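Long-range contacts in oxalate--CoA ligase (Arabidopsis thaliana, PDB 5IE3), which belongs to the ANL superfamily of AMP-binding enzymes, pairing a large N-terminal AMP-binding part with a smaller C-terminal domain: residues A290-V295 / A306-A311; E310-T315 / F390-I395; E329-P334 / D401-L406. All blocks are in the same frame, centred on the assembly; numbering follows the deposited sequence.

Contact 1. Residues A290-V295 / A306-A311. With AMP (adenosine monophosphate), chain C.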
loop_
_atom_site.group_PDB
_atom_site.type_symbol
_atom_site.label_atom_id
_atom_site.label_comp_id
_atom_site.label_asym_id
_atom_site.label_seq_id
_atom_site.Cartn_x
_atom_site.Cartn_y
_atom_site.Cartn_z
ATOM N N ALA A 290 -3.649 1.478 7.256
ATOM C CA ALA A 290 -4.077 2.336 8.377
ATOM C C ALA A 290 -5.145 1.558 9.111
ATOM O O ALA A 290 -5.742 0.639 8.541
ATOM C CB ALA A 290 -4.616 3.721 7.884
ATOM N N SER A 291 -5.404 1.907 10.367
ATOM C CA SER A 291 -6.317 1.099 11.153
ATOM C C SER A 291 -7.725 1.035 10.571
ATOM O O SER A 291 -8.298 2.078 10.231
ATOM C CB SER A 291 -6.354 1.636 12.570
ATOM O OG SER A 291 -7.133 0.788 13.369
ATOM N N LEU A 292 -8.257 -0.188 10.428
ATOM C CA LEU A 292 -9.665 -0.438 10.079
ATOM C C LEU A 292 -10.532 -0.446 11.324
ATOM O O LEU A 292 -10.478 -1.399 12.103
ATOM C CB LEU A 292 -9.839 -1.804 9.369
ATOM C CG LEU A 292 -11.260 -2.071 8.817
ATOM C CD1 LEU A 292 -11.706 -1.043 7.784
ATOM C CD2 LEU A 292 -11.471 -3.504 8.305
ATOM N N ALA A 293 -11.334 0.600 11.527
ATOM C CA ALA A 293 -12.211 0.601 12.708
ATOM C C ALA A 293 -13.171 -0.584 12.600
ATOM O O ALA A 293 -13.640 -0.908 11.507
ATOM C CB ALA A 293 -12.998 1.908 12.831
ATOM N N PRO A 294 -13.445 -1.252 13.728
ATOM C CA PRO A 294 -14.395 -2.371 13.702
ATOM C C PRO A 294 -15.732 -2.017 13.080
ATOM O O PRO A 294 -16.343 -2.880 12.420
ATOM C CB PRO A 294 -14.544 -2.721 15.176
ATOM C CG PRO A 294 -13.137 -2.427 15.718
ATOM C CD PRO A 294 -12.719 -1.164 15.011
ATOM N N VAL A 295 -16.173 -0.770 13.258
ATOM C CA VAL A 295 -17.502 -0.383 12.704
ATOM C C VAL A 295 -17.448 -0.338 11.156
ATOM O O VAL A 295 -18.422 -0.688 10.467
ATOM C CB VAL A 295 -18.004 0.971 13.306
ATOM C CG1 VAL A 295 -17.217 2.156 12.772
ATOM C CG2 VAL A 295 -19.535 1.167 13.070
ATOM N N ALA A 306 -19.256 -10.156 2.208
ATOM C CA ALA A 306 -18.017 -10.920 2.118
ATOM C C ALA A 306 -17.165 -10.659 3.366
ATOM O O ALA A 306 -17.251 -9.577 3.929
ATOM C CB ALA A 306 -17.231 -10.545 0.831
ATOM N N PRO A 307 -16.370 -11.661 3.799
ATOM C CA PRO A 307 -15.520 -11.495 4.992
ATOM C C PRO A 307 -14.470 -10.419 4.722
ATOM O O PRO A 307 -13.879 -10.373 3.628
ATOM C CB PRO A 307 -14.891 -12.883 5.190
ATOM C CG PRO A 307 -14.891 -13.498 3.789
ATOM C CD PRO A 307 -16.178 -12.977 3.157
ATOM N N VAL A 308 -14.263 -9.548 5.701
ATOM C CA VAL A 308 -13.305 -8.450 5.564
ATOM C C VAL A 308 -12.065 -8.768 6.401
ATOM O O VAL A 308 -12.144 -8.881 7.638
ATOM C CB VAL A 308 -13.906 -7.096 5.994
ATOM C CG1 VAL A 308 -12.803 -6.035 6.125
ATOM C CG2 VAL A 308 -15.020 -6.626 4.990
ATOM N N LEU A 309 -10.935 -8.935 5.716
ATOM C CA LEU A 309 -9.672 -9.372 6.334
ATOM C C LEU A 309 -8.693 -8.228 6.364
ATOM O O LEU A 309 -8.247 -7.738 5.296
ATOM C CB LEU A 309 -9.055 -10.549 5.549
ATOM C CG LEU A 309 -10.059 -11.646 5.145
ATOM C CD1 LEU A 309 -9.374 -12.716 4.353
ATOM C CD2 LEU A 309 -10.768 -12.269 6.426
ATOM N N GLU A 310 -8.321 -7.837 7.586
ATOM C CA GLU A 310 -7.379 -6.738 7.773
ATOM C C GLU A 310 -5.933 -7.252 7.847
ATOM O O GLU A 310 -5.655 -8.272 8.487
ATOM C CB GLU A 310 -7.702 -5.958 9.049
ATOM C CG GLU A 310 -6.877 -4.681 9.115
ATOM C CD GLU A 310 -7.178 -3.796 10.308
ATOM O OE1 GLU A 310 -7.892 -4.240 11.239
ATOM O OE2 GLU A 310 -6.663 -2.650 10.300
ATOM N N ALA A 311 -5.038 -6.534 7.180
ATOM C CA ALA A 311 -3.612 -6.823 7.211
ATOM C C ALA A 311 -2.825 -5.598 7.690
ATOM O O ALA A 311 -3.346 -4.478 7.742
ATOM C CB ALA A 311 -3.105 -7.278 5.804
HETATM P P AMP C . 4.259 3.353 5.069
HETATM O O1P AMP C . 5.303 2.250 5.045
HETATM O O2P AMP C . 4.809 4.735 5.326
HETATM O O3P AMP C . 3.257 3.313 3.943
HETATM O "O5'" AMP C . 3.407 3.127 6.407
HETATM C "C5'" AMP C . 3.572 1.971 7.225
HETATM C "C4'" AMP C . 2.887 2.170 8.565
HETATM O "O4'" AMP C . 1.444 2.151 8.396
HETATM C "C3'" AMP C . 3.115 1.084 9.589
HETATM O "O3'" AMP C . 4.396 1.166 10.193
HETATM C "C2'" AMP C . 1.956 1.301 10.552
HETATM O "O2'" AMP C . 2.252 2.395 11.414
HETATM C "C1'" AMP C . 0.841 1.730 9.592
HETATM N N9 AMP C . -0.073 0.625 9.265
HETATM C C8 AMP C . 0.015 -0.232 8.237
HETATM N N7 AMP C . -1.023 -1.118 8.244
HETATM C C5 AMP C . -1.801 -0.782 9.316
HETATM C C6 AMP C . -3.053 -1.275 9.935
HETATM N N6 AMP C . -3.712 -2.314 9.373
HETATM N N1 AMP C . -3.496 -0.646 11.053
HETATM C C2 AMP C . -2.845 0.407 11.591
HETATM N N3 AMP C . -1.701 0.897 11.086
HETATM C C4 AMP C . -1.161 0.354 9.977
HETATM O O HOH W 1 -6.659 -1.773 7.545
HETATM O O HOH W 2 -8.261 -2.638 13.355
#
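Glu310 OE2 is gripped by three donors at once: the backbone amide of Leu292, a water and the adenine amino group of AMP. The two segments belong to the beta-alpha-beta unit of strand 284-287, helix 294-304 and strand 308-314; the loop entering the helix is tied back onto the returning strand. Leu292 N lies 2.9 Å from Glu310 OE2 with an N-H...O angle of 163°, a nearly straight bond that nevertheless arrives from above the carboxylate, 47° out of its plane. CG of Glu310 stands anti to the backbone N (chi1 -170°) and the chain runs on extended, which carries the carboxylate across to the loop. A second link passes through the water that donates to both Ala290 O and Glu310 OE2, 2.8 Å from the former. Together these bonds would be expected to limit the rotation of the carboxylate.

Beside the polar link, Leu292 CB rests against the carboxylate, 3.4 Å from Glu310 OE2. The branches of Leu292 and Val308 cross obliquely and meet only through CD2 and CG1, at 3.6 Å. Leu297 of the helix touches both side chains, so this apolar patch continues under the helix, while Ala293 occupies its N-cap position. On the ligand side the loop borders the adenine, with Ser291 N 3.2 Å from AMP C2. The amino group is held twice by strand 308-314: AMP N6 donates to Glu310 OE2 at 3.1 Å and to the backbone Ala311 O at 2.7 Å.

Contact 2. Residues E310-T315 / F390-I395; sequences EAYAMT and FHTGDI. With AMP (adenosine monophosphate), chain C; OXD (oxalic acid), chain D.
Tyr312 and Asp394 approach from opposite directions and form the tight part of this contact, where Tyr312 OH donates to Asp394 OD2 at 2.7 Å. The acceptor is met on its anti side, 18° out of the carboxylate plane, and ring and carboxylate are turned 67° against each other. This is the ribose end of the AMP site, between strand 308-314 and the corner at Gly393 where strand 389-392 gives way to strand 394-398. Thr392 builds that corner as an ST turn: its OG1 accepts from Asp394 N at 3.0 Å and is also bonded to Val363 O.

Met314 extends the buried side. Its CG sits between the backbone N and the carbonyl carbon (chi1 72°), which with a nearly extended chi2 sets SD at the edge of the Phe390 ring, 3.8 Å from CE2, as a Met-aromatic contact; the bend at chi3 turns CE toward Thr392 O. SD also lies 3.7 Å from Thr392 CG2. The other side of 390-395 is looser: His391 and Ile395 point away from strand 308-314, and both are partly exposed.

The carboxylate takes both ribose hydroxyls, Asp394 OD1 from AMP O2' at 2.5 Å and Asp394 OD2 from AMP O3' at 2.7 Å. With OD2 shared between AMP O3' and the phenol, Tyr312 is placed to steady the orientation of Asp394, consistent with a second-shell role.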
loop_
_atom_site.group_PDB
_atom_site.type_symbol
_atom_site.label_atom_id
_atom_site.label_comp_id
_atom_site.label_asym_id
_atom_site.label_seq_id
_atom_site.Cartn_x
_atom_site.Cartn_y
_atom_site.Cartn_z
ATOM N N GLU A 310 -8.321 -7.837 7.586
ATOM C CA GLU A 310 -7.379 -6.738 7.773
ATOM C C GLU A 310 -5.933 -7.252 7.847
ATOM O O GLU A 310 -5.655 -8.272 8.487
ATOM C CB GLU A 310 -7.702 -5.958 9.049
ATOM C CG GLU A 310 -6.877 -4.681 9.115
ATOM C CD GLU A 310 -7.178 -3.796 10.308
ATOM O OE1 GLU A 310 -7.892 -4.240 11.239
ATOM O OE2 GLU A 310 -6.663 -2.650 10.300
ATOM N N ALA A 311 -5.038 -6.534 7.180
ATOM C CA ALA A 311 -3.612 -6.823 7.211
ATOM C C ALA A 311 -2.825 -5.598 7.690
ATOM O O ALA A 311 -3.346 -4.478 7.742
ATOM C CB ALA A 311 -3.105 -7.278 5.804
ATOM N N TYR A 312 -1.568 -5.847 8.038
ATOM C CA TYR A 312 -0.607 -4.847 8.509
ATOM C C TYR A 312 0.644 -4.955 7.604
ATOM O O TYR A 312 1.125 -6.067 7.333
ATOM C CB TYR A 312 -0.289 -5.121 9.979
ATOM C CG TYR A 312 0.938 -4.491 10.587
ATOM C CD1 TYR A 312 1.128 -3.095 10.590
ATOM C CD2 TYR A 312 1.866 -5.292 11.258
ATOM C CE1 TYR A 312 2.272 -2.533 11.228
ATOM C CE2 TYR A 312 2.970 -4.751 11.889
ATOM C CZ TYR A 312 3.168 -3.382 11.880
ATOM O OH TYR A 312 4.292 -2.895 12.521
ATOM N N ALA A 313 1.135 -3.801 7.141
ATOM C CA ALA A 313 2.161 -3.761 6.102
ATOM C C ALA A 313 2.969 -2.454 6.148
ATOM O O ALA A 313 2.516 -1.435 6.705
ATOM C CB ALA A 313 1.512 -3.940 4.706
ATOM N N MET A 314 4.169 -2.480 5.565
ATOM C CA MET A 314 4.950 -1.254 5.461
ATOM C C MET A 314 5.972 -1.399 4.343
ATOM O O MET A 314 6.307 -2.515 3.895
ATOM C CB MET A 314 5.653 -0.908 6.805
ATOM C CG MET A 314 6.837 -1.816 7.171
ATOM S SD MET A 314 7.252 -1.627 8.947
ATOM C CE MET A 314 7.625 0.132 9.102
ATOM N N THR A 315 6.460 -0.251 3.905
ATOM C CA THR A 315 7.380 -0.207 2.793
ATOM C C THR A 315 8.613 -1.092 3.073
ATOM O O THR A 315 9.021 -1.863 2.205
ATOM C CB THR A 315 7.823 1.242 2.487
ATOM O OG1 THR A 315 6.651 2.066 2.283
ATOM C CG2 THR A 315 8.695 1.265 1.234
ATOM N N PHE A 390 14.205 -6.029 12.187
ATOM C CA PHE A 390 13.877 -4.643 11.896
ATOM C C PHE A 390 12.821 -4.097 12.885
ATOM O O PHE A 390 11.789 -4.735 13.132
ATOM C CB PHE A 390 13.380 -4.517 10.438
ATOM C CG PHE A 390 12.845 -3.152 10.098
ATOM C CD1 PHE A 390 13.686 -2.038 10.052
ATOM C CD2 PHE A 390 11.492 -2.989 9.806
ATOM C CE1 PHE A 390 13.198 -0.774 9.741
ATOM C CE2 PHE A 390 10.967 -1.702 9.507
ATOM C CZ PHE A 390 11.836 -0.595 9.476
ATOM N N HIS A 391 13.102 -2.911 13.433
ATOM C CA HIS A 391 12.209 -2.228 14.370
ATOM C C HIS A 391 11.201 -1.364 13.599
ATOM O O HIS A 391 11.589 -0.398 12.950
ATOM C CB HIS A 391 13.030 -1.377 15.345
ATOM C CG HIS A 391 13.783 -2.199 16.338
ATOM N ND1 HIS A 391 13.557 -2.114 17.697
ATOM C CD2 HIS A 391 14.707 -3.176 16.171
ATOM C CE1 HIS A 391 14.315 -2.999 18.324
ATOM N NE2 HIS A 391 15.028 -3.652 17.424
ATOM N N THR A 392 9.922 -1.725 13.656
ATOM C CA THR A 392 8.903 -1.068 12.819
ATOM C C THR A 392 8.533 0.348 13.254
ATOM O O THR A 392 7.974 1.093 12.465
ATOM C CB THR A 392 7.562 -1.842 12.783
ATOM O OG1 THR A 392 7.006 -1.876 14.106
ATOM C CG2 THR A 392 7.785 -3.269 12.262
ATOM N N GLY A 393 8.768 0.670 14.522
ATOM C CA GLY A 393 8.320 1.933 15.075
ATOM C C GLY A 393 6.867 1.878 15.533
ATOM O O GLY A 393 6.320 2.887 15.945
ATOM N N ASP A 394 6.233 0.706 15.426
ATOM C CA ASP A 394 4.848 0.515 15.877
ATOM C C ASP A 394 4.811 -0.200 17.208
ATOM O O ASP A 394 5.555 -1.154 17.435
ATOM C CB ASP A 394 4.033 -0.297 14.855
ATOM C CG ASP A 394 3.897 0.413 13.524
ATOM O OD1 ASP A 394 3.488 1.622 13.501
ATOM O OD2 ASP A 394 4.251 -0.218 12.492
ATOM N N ILE A 395 3.931 0.276 18.080
ATOM C CA ILE A 395 3.623 -0.381 19.323
ATOM C C ILE A 395 2.371 -1.250 19.145
ATOM O O ILE A 395 1.325 -0.792 18.599
ATOM C CB ILE A 395 3.375 0.647 20.462
ATOM C CG1 ILE A 395 4.617 1.525 20.662
ATOM C CG2 ILE A 395 2.940 -0.072 21.736
ATOM C CD1 ILE A 395 5.837 0.727 21.137
HETATM P P AMP C . 4.259 3.353 5.069
HETATM O O1P AMP C . 5.303 2.250 5.045
HETATM O O2P AMP C . 4.809 4.735 5.326
HETATM O O3P AMP C . 3.257 3.313 3.943
HETATM O "O5'" AMP C . 3.407 3.127 6.407
HETATM C "C5'" AMP C . 3.572 1.971 7.225
HETATM C "C4'" AMP C . 2.887 2.170 8.565
HETATM O "O4'" AMP C . 1.444 2.151 8.396
HETATM C "C3'" AMP C . 3.115 1.084 9.589
HETATM O "O3'" AMP C . 4.396 1.166 10.193
HETATM C "C2'" AMP C . 1.956 1.301 10.552
HETATM O "O2'" AMP C . 2.252 2.395 11.414
HETATM C "C1'" AMP C . 0.841 1.730 9.592
HETATM N N9 AMP C . -0.073 0.625 9.265
HETATM C C8 AMP C . 0.015 -0.232 8.237
HETATM N N7 AMP C . -1.023 -1.118 8.244
HETATM C C5 AMP C . -1.801 -0.782 9.316
HETATM C C6 AMP C . -3.053 -1.275 9.935
HETATM N N6 AMP C . -3.712 -2.314 9.373
HETATM N N1 AMP C . -3.496 -0.646 11.053
HETATM C C2 AMP C . -2.845 0.407 11.591
HETATM N N3 AMP C . -1.701 0.897 11.086
HETATM C C4 AMP C . -1.161 0.354 9.977
HETATM C C1 OXD D . 1.862 0.606 3.630
HETATM C C2 OXD D . 1.423 -0.729 3.193
HETATM O O3 OXD D . 3.058 0.918 3.316
HETATM O O4 OXD D . 2.399 -1.466 2.890
HETATM O O5 OXD D . 1.046 1.305 4.274
HETATM O O6 OXD D . 0.190 -1.053 3.137
#

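Contact 3. Residues E329-P334 / D401-L406; sequences EGPHKP and DGYLHL. With AMP (adenosine monophosphate), chain C.
Lys333 lies over one face of the Tyr403 ring, while the phenol end of that ring is held at its edge by Pro331. Lys333 CE is 4.0 Å from the Tyr403 ring centroid and 13° off the normal, a CH-pi contact over the face. NZ runs on past the centre, giving an off-centre cation-pi pair at 4.8 Å from the Tyr403 centroid. The extended lysine chain (chi3 -180°) runs slantwise over the ring and meets Asp401 at about a right angle. At the edge, Tyr403 OH donates to Pro331 O at 2.6 Å, its donor tilted 23° from the carbonyl plane; Pro331 CD packs 3.5 Å from Tyr403 OH.

These contacts fasten the surface loop between strands 319-323 and 339-340 to the beta hairpin of strands 394-398 and 404-409, near its turn. Tyr403 is buried, whereas Pro331 and Asp401 are exposed.

Lys333 NZ reaches Asp401 OD2 at 2.8 Å through the anti lone pair of that oxygen, and it has a second salt bridge to Asp399, which also accepts from His405 NE2. Two carboxylates and an aromatic face around one amine would be expected to stabilise its positive charge.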
loop_
_atom_site.group_PDB
_atom_site.type_symbol
_atom_site.label_atom_id
_atom_site.label_comp_id
_atom_site.label_asym_id
_atom_site.label_seq_id
_atom_site.Cartn_x
_atom_site.Cartn_y
_atom_site.Cartn_z
ATOM N N GLU A 329 -9.520 -20.900 7.472
ATOM C CA GLU A 329 -8.311 -21.207 8.245
ATOM C C GLU A 329 -8.392 -20.706 9.692
ATOM O O GLU A 329 -7.731 -21.249 10.564
ATOM C CB GLU A 329 -7.064 -20.621 7.552
ATOM C CG GLU A 329 -6.762 -21.224 6.167
ATOM C CD GLU A 329 -6.434 -22.722 6.220
ATOM O OE1 GLU A 329 -5.817 -23.178 7.213
ATOM O OE2 GLU A 329 -6.824 -23.449 5.272
ATOM N N GLY A 330 -9.186 -19.668 9.951
ATOM C CA GLY A 330 -9.297 -19.112 11.304
ATOM C C GLY A 330 -10.174 -17.876 11.330
ATOM O O GLY A 330 -10.568 -17.379 10.272
ATOM N N PRO A 331 -10.517 -17.392 12.532
ATOM C CA PRO A 331 -11.371 -16.192 12.638
ATOM C C PRO A 331 -10.629 -14.946 12.188
ATOM O O PRO A 331 -9.386 -14.963 12.141
ATOM C CB PRO A 331 -11.697 -16.111 14.137
ATOM C CG PRO A 331 -10.519 -16.819 14.806
ATOM C CD PRO A 331 -10.151 -17.934 13.855
ATOM N N HIS A 332 -11.361 -13.880 11.870
ATOM C CA HIS A 332 -10.726 -12.585 11.701
ATOM C C HIS A 332 -11.268 -11.698 12.804
ATOM O O HIS A 332 -12.455 -11.702 13.074
ATOM C CB HIS A 332 -10.943 -11.980 10.291
ATOM C CG HIS A 332 -12.368 -11.941 9.830
ATOM N ND1 HIS A 332 -13.038 -13.059 9.385
ATOM C CD2 HIS A 332 -13.240 -10.912 9.712
ATOM C CE1 HIS A 332 -14.261 -12.723 9.018
ATOM N NE2 HIS A 332 -14.410 -11.426 9.209
ATOM N N LYS A 333 -10.368 -10.983 13.463
ATOM C CA LYS A 333 -10.688 -10.233 14.659
ATOM C C LYS A 333 -10.776 -8.726 14.394
ATOM O O LYS A 333 -9.799 -8.126 13.969
ATOM C CB LYS A 333 -9.626 -10.487 15.739
ATOM C CG LYS A 333 -9.533 -11.927 16.269
ATOM C CD LYS A 333 -8.649 -12.005 17.517
ATOM C CE LYS A 333 -8.546 -13.462 18.049
ATOM N NZ LYS A 333 -7.891 -13.539 19.402
ATOM N N PRO A 334 -11.936 -8.116 14.674
ATOM C CA PRO A 334 -12.010 -6.650 14.593
ATOM C C PRO A 334 -10.973 -6.050 15.535
ATOM O O PRO A 334 -10.724 -6.625 16.608
ATOM C CB PRO A 334 -13.453 -6.327 15.041
ATOM C CG PRO A 334 -14.226 -7.611 14.801
ATOM C CD PRO A 334 -13.214 -8.719 15.105
ATOM N N ASP A 401 -4.057 -15.910 21.147
ATOM C CA ASP A 401 -4.163 -16.646 19.876
ATOM C C ASP A 401 -3.046 -16.297 18.902
ATOM O O ASP A 401 -2.994 -16.852 17.800
ATOM C CB ASP A 401 -5.511 -16.369 19.214
ATOM C CG ASP A 401 -6.684 -16.895 20.042
ATOM O OD1 ASP A 401 -6.558 -18.011 20.611
ATOM O OD2 ASP A 401 -7.706 -16.180 20.155
ATOM N N GLY A 402 -2.182 -15.354 19.278
ATOM C CA GLY A 402 -1.081 -14.957 18.415
ATOM C C GLY A 402 -1.486 -13.907 17.381
ATOM O O GLY A 402 -0.768 -13.685 16.390
ATOM N N TYR A 403 -2.651 -13.286 17.595
ATOM C CA TYR A 403 -3.108 -12.200 16.730
ATOM C C TYR A 403 -2.546 -10.877 17.223
ATOM O O TYR A 403 -2.581 -10.596 18.422
ATOM C CB TYR A 403 -4.631 -12.111 16.697
ATOM C CG TYR A 403 -5.326 -13.134 15.821
ATOM C CD1 TYR A 403 -6.214 -12.728 14.811
ATOM C CD2 TYR A 403 -5.139 -14.495 16.027
ATOM C CE1 TYR A 403 -6.893 -13.665 14.022
ATOM C CE2 TYR A 403 -5.804 -15.434 15.260
ATOM C CZ TYR A 403 -6.697 -15.017 14.261
ATOM O OH TYR A 403 -7.339 -15.950 13.473
ATOM N N LEU A 404 -2.026 -10.074 16.298
ATOM C CA LEU A 404 -1.435 -8.789 16.635
ATOM C C LEU A 404 -2.501 -7.692 16.747
ATOM O O LEU A 404 -3.387 -7.585 15.886
ATOM C CB LEU A 404 -0.397 -8.401 15.567
ATOM C CG LEU A 404 0.295 -7.056 15.685
ATOM C CD1 LEU A 404 1.066 -6.958 17.019
ATOM C CD2 LEU A 404 1.267 -6.877 14.503
ATOM N N HIS A 405 -2.404 -6.889 17.803
ATOM C CA HIS A 405 -3.236 -5.705 17.972
ATOM C C HIS A 405 -2.311 -4.491 18.011
ATOM O O HIS A 405 -1.390 -4.432 18.843
ATOM C CB HIS A 405 -4.076 -5.785 19.270
ATOM C CG HIS A 405 -4.951 -7.005 19.354
ATOM N ND1 HIS A 405 -6.333 -6.939 19.308
ATOM C CD2 HIS A 405 -4.644 -8.318 19.482
ATOM C CE1 HIS A 405 -6.834 -8.160 19.410
ATOM N NE2 HIS A 405 -5.827 -9.015 19.520
ATOM N N LEU A 406 -2.536 -3.545 17.110
ATOM C CA LEU A 406 -1.706 -2.352 17.049
ATOM C C LEU A 406 -2.253 -1.264 17.960
ATOM O O LEU A 406 -3.467 -1.032 18.024
ATOM C CB LEU A 406 -1.616 -1.837 15.616
ATOM C CG LEU A 406 -0.882 -2.813 14.686
ATOM C CD1 LEU A 406 -1.043 -2.337 13.237
ATOM C CD2 LEU A 406 0.581 -2.951 15.070
HETATM P P AMP C . 4.259 3.353 5.069
HETATM O O1P AMP C . 5.303 2.250 5.045
HETATM O O2P AMP C . 4.809 4.735 5.326
HETATM O O3P AMP C . 3.257 3.313 3.943
HETATM O "O5'" AMP C . 3.407 3.127 6.407
HETATM C "C5'" AMP C . 3.572 1.971 7.225
HETATM C "C4'" AMP C . 2.887 2.170 8.565
HETATM O "O4'" AMP C . 1.444 2.151 8.396
HETATM C "C3'" AMP C . 3.115 1.084 9.589
HETATM O "O3'" AMP C . 4.396 1.166 10.193
HETATM C "C2'" AMP C . 1.956 1.301 10.552
HETATM O "O2'" AMP C . 2.252 2.395 11.414
HETATM C "C1'" AMP C . 0.841 1.730 9.592
HETATM N N9 AMP C . -0.073 0.625 9.265
HETATM C C8 AMP C . 0.015 -0.232 8.237
HETATM N N7 AMP C . -1.023 -1.118 8.244
HETATM C C5 AMP C . -1.801 -0.782 9.316
HETATM C C6 AMP C . -3.053 -1.275 9.935
HETATM N N6 AMP C . -3.712 -2.314 9.373
HETATM N N1 AMP C . -3.496 -0.646 11.053
HETATM C C2 AMP C . -2.845 0.407 11.591
HETATM N N3 AMP C . -1.701 0.897 11.086
HETATM C C4 AMP C . -1.161 0.354 9.977
#

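Following the chain, contact 1 closes first, a short loop within the beta-alpha-beta unit that returns through helix 294-304 to strand 308-314. Contact 2 opens on the same strand, sharing Glu310 and Ala311 with contact 1. Contact 3 opens at 329-334, before contact 2 has closed at 390-395, and itself closes at 401-406, so contacts 2 and 3 cross. Their later segments sit on neighbouring strands of the antiparallel sheet, and Tyr312 packs against Leu404 and Leu406. His332 and Pro334 rest on Leu309 and Pro294, joining contacts 3 and 1. Contacts 2 and 3 tie the mixed sheet and its following loop to the antiparallel sheet, while contact 1 braces the beta-alpha-beta unit; all three border AMP.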